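PDB 4QGS: NADPH-dependent aldehyde reductase YqhD from Escherichia coli, which reduces a broad range of short-chain aldehydes, including butanal, propanal and the toxic acrolein and malondialdehyde, to alcohols with NADPH, using one zinc ion per subunit. Local coordinates for residues E35-P38 with H39-V43; A366-K369 with K370-E373; H383-L387 with D388-R392. All blocks are in the same frame, centred on the assembly; numbering follows the deposited sequence.

Contact 1: E35-P38 with H39-V43; sequences EQIP and HDARV
Pro38 and Ala41 close the reversal that leads into strand 42-46, and one backbone hydrogen bond holds it shut. Ala41 N donates to Pro38 O at 3.0 Å, and the bond is fairly straight at hydrogen, with an N-H...O angle of 163°.

Apolar contacts link Ile37 and Pro38 to Ala41 and Val43. The CG2 branch of Ile37 does the work: it stands anti to the backbone N (CG1 has chi1 -60°) and thereby reaches across to Ala41 CB at 3.7 Å and Val43 CG2 at 3.8 Å. The Ile37 and Val43 side chains run roughly perpendicular to each other, methyl against methyl. Pro38 CB lies 4.1 Å from Ala41 CB, a looser contact beside the backbone bond.

Polar side chains occupy the exposed corner. Asp40 OD2 passes 3.7 Å from Pro38 CB and also stands over the centre of one face of the His39 ring, 4.2 Å above its plane. Asp40 comes to this place with CG held between its backbone N and carbonyl carbon (chi1 57°), which turns the carboxylate back toward the residues before it.

Beyond the turn, Ile37 also packs on Phe183 of strand 183-186 and on Met68, while Arg42 forms a salt bridge with Asp69. Pro38 to Ala41 form a type I beta turn, which leads the chain into an inner strand of the parallel sheet in the N-terminal domain of an iron-containing alcohol dehydrogenase.

Contact 2: A366-K369 with K370-E373; sequences ALLK and KLEE
Leu371 and Leu368, three residues apart on helix 364-373, meet through one methyl each, and the path of Leu371 shows how a helical side chain travels from backbone to neighbour. Its CB starts close to the preceding turn, 3.6 Å from Leu368 O. CG, set anti to the carbonyl carbon (chi1 -77°), lies back over the same turn, at 3.7 Å from Leu367 O. From there the chain forks, and CD1 reaches Leu368 CD2 at 4.0 Å. The two side chains meet at a slant, and at this distance between branch ends the contact is a loose one.

Lys370 follows a different course. Its CB rests 3.4 Å from Leu367 O and its CG lies near Ala366 O; a bend at chi2 (-61°) then turns the remaining chain away from residues 366-369. The ammonium group ends beside Glu373, where NZ and OE1 form a salt bridge of 3.3 Å whose hydrogen bond is weak. Glu373 meets it with an extended chain, its own CB lying against Lys369 O.

Beneath these side chains run four successive i to i+4 backbone bonds, from the amides of Lys370, Leu371, Glu372 and Glu373 to the carbonyls of Ala366 to Lys369; Leu371 N to Leu367 O measures 2.9 Å.

Leu367 and Leu371 form the buried side, packing on Leu284 and Leu280 of helix 276-288, and Leu367 also touches Tyr394 of helix 387-396. The pattern is that of an amphipathic alpha helix: the leucines turn toward helices 276-288 and 387-396, and the charged residues lie mostly on the more exposed side, though Lys370 still touches Glu283 and Glu372 touches Leu387.

Contact 3: H383-L387 with D388-R392; sequences HDITL and DVSRR
Thr386 and Asp388 run alongside each other in the same direction where helix 387-396 begins. Thr386 OG1 sits between its backbone N and carbonyl carbon (chi1 45°), which turns the hydroxyl to donate to Asp388 OD2 at 2.7 Å, on the syn side and 30° out of the carboxylate plane. Asp388 bends back to receive it. OG1 also touches Val389 CG2 at 3.5 Å. Although Thr386 occupies the N-cap, its hydroxyl does not cap the helix; its carbonyl instead accepts Ser390 N at 2.9 Å, and Val389 N weakly.

Ile385 holds CG2 anti to its backbone N, and this methyl meets Val389 CG1 at 3.9 Å and Ser390 OG at 3.5 Å. A water bridges the first turn, donating to Ile385 O and accepting from Ser390 OG. A valine in place of Thr386 would probably leave Asp388 OD2 without its hydroxyl partner and the carboxylate freer to turn.

Farther out, Asp384 pairs with Lys307 and Arg392 with Glu306. Buried Ile385 touches Ala276 of helix 276-288 and Leu303 of helix 292-306, while Ser390 leans on Leu280 of helix 276-288 and Leu387 on Leu371 of helix 364-373.

How the contacts relate
Contacts 2 and 3 are neighbours in space as well as in sequence: their centres are 12 Å apart, and helices 364-373 and 387-396 follow each other in the chain and pack together. Leu368 CD1 meets Arg391 CB at 3.6 Å, and Leu371 CD1 meets Ser390 CB at 3.7 Å. Neither contact touches the zinc site, but the side chains of Leu371 and Ile385 are about 10 and 11 Å from that of the zinc ligand His278. Contact 1 stands apart, on the opposite side of the chain's centre, its centre 48 Å from that of contact 2 and 51 Å from that of contact 3, and away from the zinc and NADP(+) sites.

Contact 1: E35-P38 with H39-V43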
loop_
_atom_site.group_PDB
_atom_site.type_symbol
_atom_site.label_atom_id
_atom_site.label_comp_id
_atom_site.label_asym_id
_atom_site.label_seq_id
_atom_site.Cartn_x
_atom_site.Cartn_y
_atom_site.Cartn_z
ATOM N N GLU A 35 -1.188 4.606 26.779
ATOM C CA GLU A 35 -2.137 5.656 27.135
ATOM C C GLU A 35 -3.281 5.772 26.128
ATOM O O GLU A 35 -4.315 6.381 26.418
ATOM C CB GLU A 35 -1.408 6.995 27.295
ATOM C CG GLU A 35 -0.784 7.559 26.042
ATOM C CD GLU A 35 0.083 8.777 26.320
ATOM O OE1 GLU A 35 1.326 8.665 26.237
ATOM O OE2 GLU A 35 -0.480 9.846 26.618
ATOM N N GLN A 36 -3.119 5.159 24.956
ATOM C CA GLN A 36 -4.168 5.225 23.932
ATOM C C GLN A 36 -5.290 4.210 24.151
ATOM O O GLN A 36 -6.345 4.276 23.517
ATOM C CB GLN A 36 -3.571 5.012 22.539
ATOM C CG GLN A 36 -2.404 5.906 22.205
ATOM C CD GLN A 36 -2.774 7.365 22.113
ATOM O OE1 GLN A 36 -3.868 7.717 21.672
ATOM N NE2 GLN A 36 -1.858 8.226 22.524
ATOM N N ILE A 37 -5.062 3.263 25.045
ATOM C CA ILE A 37 -6.004 2.172 25.244
ATOM C C ILE A 37 -6.530 2.252 26.667
ATOM O O ILE A 37 -5.740 2.423 27.595
ATOM C CB ILE A 37 -5.336 0.806 24.999
ATOM C CG1 ILE A 37 -4.807 0.714 23.566
ATOM C CG2 ILE A 37 -6.280 -0.345 25.297
ATOM C CD1 ILE A 37 -4.050 -0.563 23.313
ATOM N N PRO A 38 -7.857 2.158 26.838
ATOM C CA PRO A 38 -8.477 2.218 28.167
ATOM C C PRO A 38 -7.829 1.235 29.129
ATOM O O PRO A 38 -7.539 0.112 28.739
ATOM C CB PRO A 38 -9.932 1.848 27.884
ATOM C CG PRO A 38 -10.162 2.396 26.516
ATOM C CD PRO A 38 -8.873 2.144 25.769
ATOM N N HIS A 39 -7.584 1.663 30.364
ATOM C CA HIS A 39 -6.868 0.823 31.313
ATOM C C HIS A 39 -7.587 -0.504 31.557
ATOM O O HIS A 39 -6.953 -1.495 31.903
ATOM C CB HIS A 39 -6.673 1.568 32.639
ATOM C CG HIS A 39 -7.942 1.781 33.399
ATOM N ND1 HIS A 39 -8.715 2.914 33.260
ATOM C CD2 HIS A 39 -8.578 1.000 34.306
ATOM C CE1 HIS A 39 -9.770 2.824 34.049
ATOM N NE2 HIS A 39 -9.713 1.671 34.691
ATOM N N ASP A 40 -8.908 -0.516 31.375
ATOM C CA ASP A 40 -9.702 -1.709 31.650
ATOM C C ASP A 40 -10.168 -2.398 30.376
ATOM O O ASP A 40 -11.079 -3.224 30.403
ATOM C CB ASP A 40 -10.916 -1.354 32.509
ATOM C CG ASP A 40 -11.790 -0.285 31.880
ATOM O OD1 ASP A 40 -12.941 -0.122 32.342
ATOM O OD2 ASP A 40 -11.337 0.403 30.937
ATOM N N ALA A 41 -9.542 -2.055 29.258
ATOM C CA ALA A 41 -9.865 -2.714 27.997
ATOM C C ALA A 41 -9.524 -4.204 28.010
ATOM O O ALA A 41 -8.585 -4.649 28.681
ATOM C CB ALA A 41 -9.143 -2.017 26.842
ATOM N N ARG A 42 -10.299 -4.988 27.267
ATOM C CA ARG A 42 -9.887 -6.345 26.953
ATOM C C ARG A 42 -9.318 -6.297 25.538
ATOM O O ARG A 42 -10.055 -6.131 24.563
ATOM C CB ARG A 42 -11.048 -7.337 27.077
ATOM C CG ARG A 42 -10.652 -8.801 26.879
ATOM C CD ARG A 42 -11.499 -9.748 27.742
ATOM N NE ARG A 42 -11.421 -9.402 29.160
ATOM C CZ ARG A 42 -12.220 -9.884 30.109
ATOM N NH1 ARG A 42 -13.170 -10.758 29.809
ATOM N NH2 ARG A 42 -12.061 -9.493 31.369
ATOM N N VAL A 43 -7.998 -6.399 25.443
ATOM C CA VAL A 43 -7.280 -6.153 24.197
ATOM C C VAL A 43 -6.969 -7.449 23.464
ATOM O O VAL A 43 -6.413 -8.371 24.043
ATOM C CB VAL A 43 -5.944 -5.413 24.453
ATOM C CG1 VAL A 43 -5.231 -5.115 23.139
ATOM C CG2 VAL A 43 -6.166 -4.128 25.253
#

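Contact 2: A366-K369 with K370-E373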
loop_
_atom_site.group_PDB
_atom_site.type_symbol
_atom_site.label_atom_id
_atom_site.label_comp_id
_atom_site.label_asym_id
_atom_site.label_seq_id
_atom_site.Cartn_x
_atom_site.Cartn_y
_atom_site.Cartn_z
ATOM N N ALA A 366 -3.187 -14.466 -22.223
ATOM C CA ALA A 366 -3.853 -14.913 -21.004
ATOM C C ALA A 366 -4.049 -13.756 -20.021
ATOM O O ALA A 366 -5.070 -13.701 -19.334
ATOM C CB ALA A 366 -3.072 -16.033 -20.356
ATOM N N LEU A 367 -3.082 -12.842 -19.961
ATOM C CA LEU A 367 -3.200 -11.662 -19.092
ATOM C C LEU A 367 -4.378 -10.780 -19.513
ATOM O O LEU A 367 -5.149 -10.297 -18.673
ATOM C CB LEU A 367 -1.905 -10.845 -19.106
ATOM C CG LEU A 367 -0.693 -11.514 -18.461
ATOM C CD1 LEU A 367 0.622 -10.810 -18.831
ATOM C CD2 LEU A 367 -0.858 -11.590 -16.920
ATOM N N LEU A 368 -4.517 -10.578 -20.819
ATOM C CA LEU A 368 -5.581 -9.737 -21.342
ATOM C C LEU A 368 -6.950 -10.365 -21.089
ATOM O O LEU A 368 -7.910 -9.653 -20.807
ATOM C CB LEU A 368 -5.371 -9.468 -22.835
ATOM C CG LEU A 368 -4.091 -8.683 -23.136
ATOM C CD1 LEU A 368 -3.764 -8.729 -24.627
ATOM C CD2 LEU A 368 -4.159 -7.239 -22.637
ATOM N N LYS A 369 -7.027 -11.694 -21.170
ATOM C CA LYS A 369 -8.258 -12.406 -20.820
ATOM C C LYS A 369 -8.630 -12.153 -19.357
ATOM O O LYS A 369 -9.786 -11.933 -19.033
ATOM C CB LYS A 369 -8.108 -13.913 -21.073
ATOM C CG LYS A 369 -8.089 -14.285 -22.552
ATOM C CD LYS A 369 -8.102 -15.802 -22.754
ATOM C CE LYS A 369 -8.225 -16.179 -24.227
ATOM N NZ LYS A 369 -7.066 -15.742 -25.057
ATOM N N LYS A 370 -7.634 -12.177 -18.478
ATOM C CA LYS A 370 -7.876 -11.909 -17.066
ATOM C C LYS A 370 -8.315 -10.473 -16.816
ATOM O O LYS A 370 -9.239 -10.241 -16.034
ATOM C CB LYS A 370 -6.632 -12.229 -16.243
ATOM C CG LYS A 370 -6.503 -13.713 -15.909
ATOM C CD LYS A 370 -7.706 -14.174 -15.084
ATOM C CE LYS A 370 -7.629 -15.648 -14.741
ATOM N NZ LYS A 370 -8.765 -16.063 -13.858
ATOM N N LEU A 371 -7.657 -9.512 -17.464
ATOM C CA LEU A 371 -8.099 -8.119 -17.378
ATOM C C LEU A 371 -9.559 -7.990 -17.767
ATOM O O LEU A 371 -10.332 -7.313 -17.086
ATOM C CB LEU A 371 -7.269 -7.209 -18.279
ATOM C CG LEU A 371 -5.868 -6.764 -17.874
ATOM C CD1 LEU A 371 -5.318 -5.962 -19.038
ATOM C CD2 LEU A 371 -5.882 -5.927 -16.575
ATOM N N GLU A 372 -9.934 -8.630 -18.869
ATOM C CA GLU A 372 -11.306 -8.531 -19.339
ATOM C C GLU A 372 -12.260 -9.179 -18.344
ATOM O O GLU A 372 -13.332 -8.635 -18.054
ATOM C CB GLU A 372 -11.452 -9.155 -20.732
ATOM C CG GLU A 372 -12.876 -9.110 -21.275
ATOM C CD GLU A 372 -12.949 -9.361 -22.771
ATOM O OE1 GLU A 372 -12.046 -10.027 -23.311
ATOM O OE2 GLU A 372 -13.915 -8.891 -23.409
ATOM N N GLU A 373 -11.855 -10.327 -17.809
ATOM C CA GLU A 373 -12.651 -11.045 -16.821
ATOM C C GLU A 373 -12.873 -10.181 -15.572
ATOM O O GLU A 373 -13.943 -10.208 -14.949
ATOM C CB GLU A 373 -11.955 -12.361 -16.453
ATOM C CG GLU A 373 -12.711 -13.239 -15.467
ATOM C CD GLU A 373 -11.933 -14.488 -15.073
ATOM O OE1 GLU A 373 -11.100 -14.968 -15.879
ATOM O OE2 GLU A 373 -12.155 -14.983 -13.946
#

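Contact 3: H383-L387 with D388-R392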
loop_
_atom_site.group_PDB
_atom_site.type_symbol
_atom_site.label_atom_id
_atom_site.label_comp_id
_atom_site.label_asym_id
_atom_site.label_seq_id
_atom_site.Cartn_x
_atom_site.Cartn_y
_atom_site.Cartn_z
ATOM N N HIS A 383 -9.777 6.977 -18.712
ATOM C CA HIS A 383 -10.629 5.831 -18.998
ATOM C C HIS A 383 -10.435 5.331 -20.426
ATOM O O HIS A 383 -11.380 4.838 -21.051
ATOM C CB HIS A 383 -12.102 6.178 -18.757
ATOM C CG HIS A 383 -12.334 6.998 -17.526
ATOM N ND1 HIS A 383 -12.133 6.504 -16.255
ATOM C CD2 HIS A 383 -12.757 8.276 -17.371
ATOM C CE1 HIS A 383 -12.416 7.445 -15.369
ATOM N NE2 HIS A 383 -12.798 8.529 -16.021
ATOM N N ASP A 384 -9.207 5.460 -20.929
ATOM C CA ASP A 384 -8.896 5.172 -22.325
ATOM C C ASP A 384 -7.924 4.008 -22.538
ATOM O O ASP A 384 -7.538 3.720 -23.671
ATOM C CB ASP A 384 -8.332 6.425 -23.002
ATOM C CG ASP A 384 -7.103 6.973 -22.304
ATOM O OD1 ASP A 384 -6.681 6.405 -21.276
ATOM O OD2 ASP A 384 -6.545 7.975 -22.791
ATOM N N ILE A 385 -7.527 3.335 -21.465
ATOM C CA ILE A 385 -6.609 2.213 -21.623
ATOM C C ILE A 385 -7.453 0.952 -21.775
ATOM O O ILE A 385 -7.810 0.279 -20.806
ATOM C CB ILE A 385 -5.611 2.130 -20.456
ATOM C CG1 ILE A 385 -4.780 3.415 -20.422
ATOM C CG2 ILE A 385 -4.670 0.905 -20.610
ATOM C CD1 ILE A 385 -3.800 3.516 -19.284
ATOM N N THR A 386 -7.815 0.686 -23.023
ATOM C CA THR A 386 -8.614 -0.475 -23.389
ATOM C C THR A 386 -7.699 -1.682 -23.604
ATOM O O THR A 386 -6.482 -1.555 -23.494
ATOM C CB THR A 386 -9.434 -0.179 -24.659
ATOM O OG1 THR A 386 -8.580 0.457 -25.612
ATOM C CG2 THR A 386 -10.581 0.773 -24.336
ATOM N N LEU A 387 -8.265 -2.846 -23.914
ATOM C CA LEU A 387 -7.457 -4.076 -23.952
ATOM C C LEU A 387 -6.328 -4.015 -24.979
ATOM O O LEU A 387 -5.238 -4.512 -24.736
ATOM C CB LEU A 387 -8.339 -5.290 -24.222
ATOM C CG LEU A 387 -9.297 -5.664 -23.090
ATOM C CD1 LEU A 387 -10.195 -6.820 -23.513
ATOM C CD2 LEU A 387 -8.506 -6.011 -21.811
ATOM N N ASP A 388 -6.581 -3.385 -26.118
ATOM C CA ASP A 388 -5.548 -3.245 -27.138
ATOM C C ASP A 388 -4.406 -2.343 -26.670
ATOM O O ASP A 388 -3.258 -2.541 -27.075
ATOM C CB ASP A 388 -6.156 -2.696 -28.442
ATOM C CG ASP A 388 -6.883 -1.381 -28.240
ATOM O OD1 ASP A 388 -6.477 -0.381 -28.865
ATOM O OD2 ASP A 388 -7.859 -1.344 -27.459
ATOM N N VAL A 389 -4.716 -1.364 -25.819
ATOM C CA VAL A 389 -3.687 -0.505 -25.236
ATOM C C VAL A 389 -2.891 -1.273 -24.176
ATOM O O VAL A 389 -1.659 -1.215 -24.138
ATOM C CB VAL A 389 -4.286 0.767 -24.598
ATOM C CG1 VAL A 389 -3.177 1.692 -24.126
ATOM C CG2 VAL A 389 -5.198 1.507 -25.602
ATOM N N SER A 390 -3.603 -1.988 -23.317
ATOM C CA SER A 390 -2.935 -2.836 -22.320
ATOM C C SER A 390 -2.014 -3.856 -22.994
ATOM O O SER A 390 -0.920 -4.147 -22.509
ATOM C CB SER A 390 -3.975 -3.537 -21.447
ATOM O OG SER A 390 -4.727 -2.557 -20.728
ATOM N N ARG A 391 -2.465 -4.393 -24.118
ATOM C CA ARG A 391 -1.640 -5.291 -24.909
ATOM C C ARG A 391 -0.339 -4.612 -25.328
ATOM O O ARG A 391 0.728 -5.183 -25.181
ATOM C CB ARG A 391 -2.406 -5.762 -26.144
ATOM C CG ARG A 391 -1.687 -6.860 -26.926
ATOM C CD ARG A 391 -2.436 -7.167 -28.210
ATOM N NE ARG A 391 -1.997 -8.447 -28.778
ATOM C CZ ARG A 391 -2.276 -8.814 -30.021
ATOM N NH1 ARG A 391 -2.979 -7.994 -30.806
ATOM N NH2 ARG A 391 -1.852 -9.986 -30.473
ATOM N N ARG A 392 -0.425 -3.383 -25.840
ATOM C CA ARG A 392 0.775 -2.675 -26.270
ATOM C C ARG A 392 1.722 -2.397 -25.106
ATOM O O ARG A 392 2.943 -2.418 -25.262
ATOM C CB ARG A 392 0.404 -1.352 -26.950
ATOM C CG ARG A 392 -0.150 -1.525 -28.349
ATOM C CD ARG A 392 -0.011 -0.236 -29.156
ATOM N NE ARG A 392 -0.661 0.884 -28.492
ATOM C CZ ARG A 392 -1.928 1.234 -28.685
ATOM N NH1 ARG A 392 -2.689 0.548 -29.534
ATOM N NH2 ARG A 392 -2.434 2.275 -28.035
HETATM O O HOH W 1 -7.481 -2.641 -20.498
#